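Molybdopterin biosynthesis Mog protein (Mycobacterium tuberculosis, PDB 2G4R) probably takes part in molybdenum cofactor biosynthesis by binding molybdopterin. Local coordinates at residues R7-S12 against Q43-G48. Sequence-based numbering, arbitrary orientation.
Sequences RIVVVS and QVVADG
Gln43 slants across Arg7, its amide NE2 lying 3.1 Å from the Arg7 CD methylene. Guanidinium and amide planes are 65° apart, so the two groups do not stack; water joins them instead. One molecule, in the guanidinium plane at its edge, accepts from Arg7 NH1 at 2.7 Å and donates to Gln43 OE1, while a second accepts from both Gln43 NE2 and Ile8 N. Both ends of the amide are thus held by water, a pattern consistent with the modelled flip. Gln43 CG lies beside its own backbone N (chi1 -37°), and the chain, extended beyond CG, carries the amide to Arg7.

Behind this pair the strands run parallel, joined by four backbone hydrogen bonds: Gln43 N to Ile8 O, Val10 N to Gln43 O, Val45 N to Val10 O and Ser12 N to Val45 O, each 2.8 Å. On the Gln43 face, Val45 CG2 meets Val9 CG1 at 3.9 Å, the side chains crossing obliquely. Farther along, Val11 CG1 is 3.3 Å from Asp47 OD1, with the side chains roughly perpendicular. On the other face Val10 CB packs against Val44 CG2 at 4.1 Å.

Linked through helices 13-16 and 24-34, the two strands form a beta-alpha-beta crossover; 43-45 is outermost within this chain, and 65-69 bonds to the other side of 7-11. Helix 49-60 covers the Val11 and Val45 face; helix 24-34 packs on Ile8, and helix 13-16, N-capped by Ser12 OG at Ala15 N, touches Val44.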
ATOM      1  N   ARG A   7     -16.895   6.740   0.127  1.00 33.05           N
ATOM      2  CA  ARG A   7     -15.525   6.320   0.072  1.00 33.74           C
ATOM      3  C   ARG A   7     -14.884   6.522  -1.298  1.00 31.26           C
ATOM      4  O   ARG A   7     -15.544   6.472  -2.324  1.00 29.36           O
ATOM      5  CB  ARG A   7     -15.431   4.874   0.441  1.00 33.08           C
ATOM      6  CG  ARG A   7     -15.779   4.661   1.890  1.00 35.55           C
ATOM      7  CD  ARG A   7     -15.424   3.318   2.367  1.00 39.86           C
ATOM      8  NE  ARG A   7     -15.741   3.118   3.791  1.00 43.87           N
ATOM      9  CZ  ARG A   7     -15.615   1.942   4.407  1.00 47.50           C
ATOM     10  NH1 ARG A   7     -15.125   0.875   3.760  1.00 44.38           N
ATOM     11  NH2 ARG A   7     -15.972   1.828   5.686  1.00 49.55           N
ATOM     12  N   ILE A   8     -13.553   6.590  -1.265  1.00 31.22           N
ATOM     13  CA  ILE A   8     -12.686   6.765  -2.395  1.00 30.01           C
ATOM     14  C   ILE A   8     -11.699   5.617  -2.432  1.00 29.25           C
ATOM     15  O   ILE A   8     -10.993   5.330  -1.464  1.00 26.97           O
ATOM     16  CB  ILE A   8     -11.862   8.069  -2.276  1.00 30.79           C
ATOM     17  CG1 ILE A   8     -12.775   9.281  -2.164  1.00 28.47           C
ATOM     18  CG2 ILE A   8     -10.968   8.270  -3.503  1.00 30.71           C
ATOM     19  CD1 ILE A   8     -11.991  10.550  -1.765  1.00 31.23           C
ATOM     20  N   VAL A   9     -11.644   4.964  -3.571  1.00 27.17           N
ATOM     21  CA  VAL A   9     -10.749   3.859  -3.752  1.00 28.26           C
ATOM     22  C   VAL A   9      -9.922   4.183  -4.976  1.00 27.98           C
ATOM     23  O   VAL A   9     -10.417   4.240  -6.107  1.00 28.72           O
ATOM     24  CB  VAL A   9     -11.557   2.576  -3.933  1.00 28.32           C
ATOM     25  CG1 VAL A   9     -10.641   1.413  -4.239  1.00 30.77           C
ATOM     26  CG2 VAL A   9     -12.482   2.345  -2.698  1.00 28.27           C
ATOM     27  N   VAL A  10      -8.648   4.409  -4.740  1.00 29.91           N
ATOM     28  CA  VAL A  10      -7.679   4.634  -5.802  1.00 29.93           C
ATOM     29  C   VAL A  10      -6.965   3.313  -6.037  1.00 30.40           C
ATOM     30  O   VAL A  10      -6.398   2.722  -5.098  1.00 30.77           O
ATOM     31  CB  VAL A  10      -6.679   5.724  -5.390  1.00 30.52           C
ATOM     32  CG1 VAL A  10      -5.674   5.975  -6.512  1.00 30.53           C
ATOM     33  CG2 VAL A  10      -7.401   7.001  -5.003  1.00 32.60           C
ATOM     34  N   VAL A  11      -6.986   2.851  -7.285  1.00 30.68           N
ATOM     35  CA  VAL A  11      -6.391   1.559  -7.677  1.00 30.70           C
ATOM     36  C   VAL A  11      -5.044   1.756  -8.365  1.00 29.80           C
ATOM     37  O   VAL A  11      -4.964   2.211  -9.501  1.00 30.50           O
ATOM     38  CB  VAL A  11      -7.343   0.743  -8.605  1.00 29.78           C
ATOM     39  CG1 VAL A  11      -6.829  -0.740  -8.808  1.00 28.55           C
ATOM     40  CG2 VAL A  11      -8.809   0.779  -8.062  1.00 28.56           C
ATOM     41  N   SER A  12      -3.977   1.412  -7.669  1.00 30.47           N
ATOM     42  CA  SER A  12      -2.649   1.475  -8.224  1.00 32.65           C
ATOM     43  C   SER A  12      -1.753   0.632  -7.328  1.00 33.11           C
ATOM     44  O   SER A  12      -1.595   0.903  -6.123  1.00 32.50           O
ATOM     45  CB  SER A  12      -2.143   2.918  -8.246  1.00 33.76           C
ATOM     46  OG  SER A  12      -0.736   2.976  -8.511  1.00 35.70           O
ATOM     47  N   GLN A  43      -8.539   5.565  -0.052  1.00 34.17           N
ATOM     48  CA  GLN A  43      -7.915   4.233   0.158  1.00 34.48           C
ATOM     49  C   GLN A  43      -7.233   3.830  -1.129  1.00 33.79           C
ATOM     50  O   GLN A  43      -7.866   3.752  -2.186  1.00 34.53           O
ATOM     51  CB  GLN A  43      -8.939   3.123   0.476  1.00 34.14           C
ATOM     52  CG  GLN A  43     -10.034   3.656   1.337  1.00 37.79           C
ATOM     53  CD  GLN A  43     -11.288   2.809   1.440  1.00 39.04           C
ATOM     54  OE1 GLN A  43     -11.288   1.557   1.282  1.00 35.95           O
ATOM     55  NE2 GLN A  43     -12.365   3.500   1.781  1.00 35.32           N
ATOM     56  N   VAL A  44      -5.959   3.559  -1.050  1.00 31.08           N
ATOM     57  CA  VAL A  44      -5.205   3.234  -2.200  1.00 31.25           C
ATOM     58  C   VAL A  44      -4.960   1.756  -2.102  1.00 30.30           C
ATOM     59  O   VAL A  44      -4.511   1.264  -1.048  1.00 29.77           O
ATOM     60  CB  VAL A  44      -3.882   4.009  -2.284  1.00 31.28           C
ATOM     61  CG1 VAL A  44      -3.200   3.705  -3.619  1.00 31.66           C
ATOM     62  CG2 VAL A  44      -4.125   5.518  -2.164  1.00 32.87           C
ATOM     63  N   VAL A  45      -5.322   1.043  -3.162  1.00 29.31           N
ATOM     64  CA  VAL A  45      -5.219  -0.424  -3.170  1.00 30.99           C
ATOM     65  C   VAL A  45      -4.632  -0.913  -4.502  1.00 31.30           C
ATOM     66  O   VAL A  45      -4.654  -0.196  -5.516  1.00 30.47           O
ATOM     67  CB  VAL A  45      -6.595  -1.154  -2.937  1.00 31.16           C
ATOM     68  CG1 VAL A  45      -7.257  -0.711  -1.679  1.00 34.39           C
ATOM     69  CG2 VAL A  45      -7.577  -0.931  -4.136  1.00 30.88           C
ATOM     70  N   ALA A  46      -4.074  -2.130  -4.491  1.00 31.02           N
ATOM     71  CA  ALA A  46      -3.526  -2.742  -5.706  1.00 31.31           C
ATOM     72  C   ALA A  46      -4.637  -3.197  -6.643  1.00 32.06           C
ATOM     73  O   ALA A  46      -5.805  -3.372  -6.220  1.00 33.47           O
ATOM     74  CB  ALA A  46      -2.608  -3.933  -5.373  1.00 31.30           C
ATOM     75  N   ASP A  47      -4.259  -3.403  -7.902  1.00 30.95           N
ATOM     76  CA  ASP A  47      -5.172  -3.929  -8.922  1.00 33.03           C
ATOM     77  C   ASP A  47      -5.583  -5.333  -8.481  1.00 33.53           C
ATOM     78  O   ASP A  47      -4.841  -6.010  -7.814  1.00 30.90           O
ATOM     79  CB  ASP A  47      -4.470  -4.120 -10.262  1.00 33.73           C
ATOM     80  CG  ASP A  47      -4.109  -2.838 -10.955  1.00 34.46           C
ATOM     81  OD1 ASP A  47      -4.968  -1.968 -11.262  1.00 39.48           O
ATOM     82  OD2 ASP A  47      -2.914  -2.731 -11.299  1.00 40.23           O
ATOM     83  N   GLY A  48      -6.783  -5.750  -8.801  1.00 34.92           N
ATOM     84  CA  GLY A  48      -7.172  -7.133  -8.524  1.00 34.38           C
ATOM     85  C   GLY A  48      -8.029  -7.318  -7.306  1.00 33.64           C
ATOM     86  O   GLY A  48      -8.909  -6.501  -7.003  1.00 32.59           O
TER
HETATM   87  O   HOH W   1     -13.622   0.136   1.697  1.00 40.06           O
HETATM   88  O   HOH W   2     -12.422   6.292   1.391  1.00 30.99           O
HETATM   89  O   HOH W   3      -4.383   0.557 -11.863  1.00 33.07           O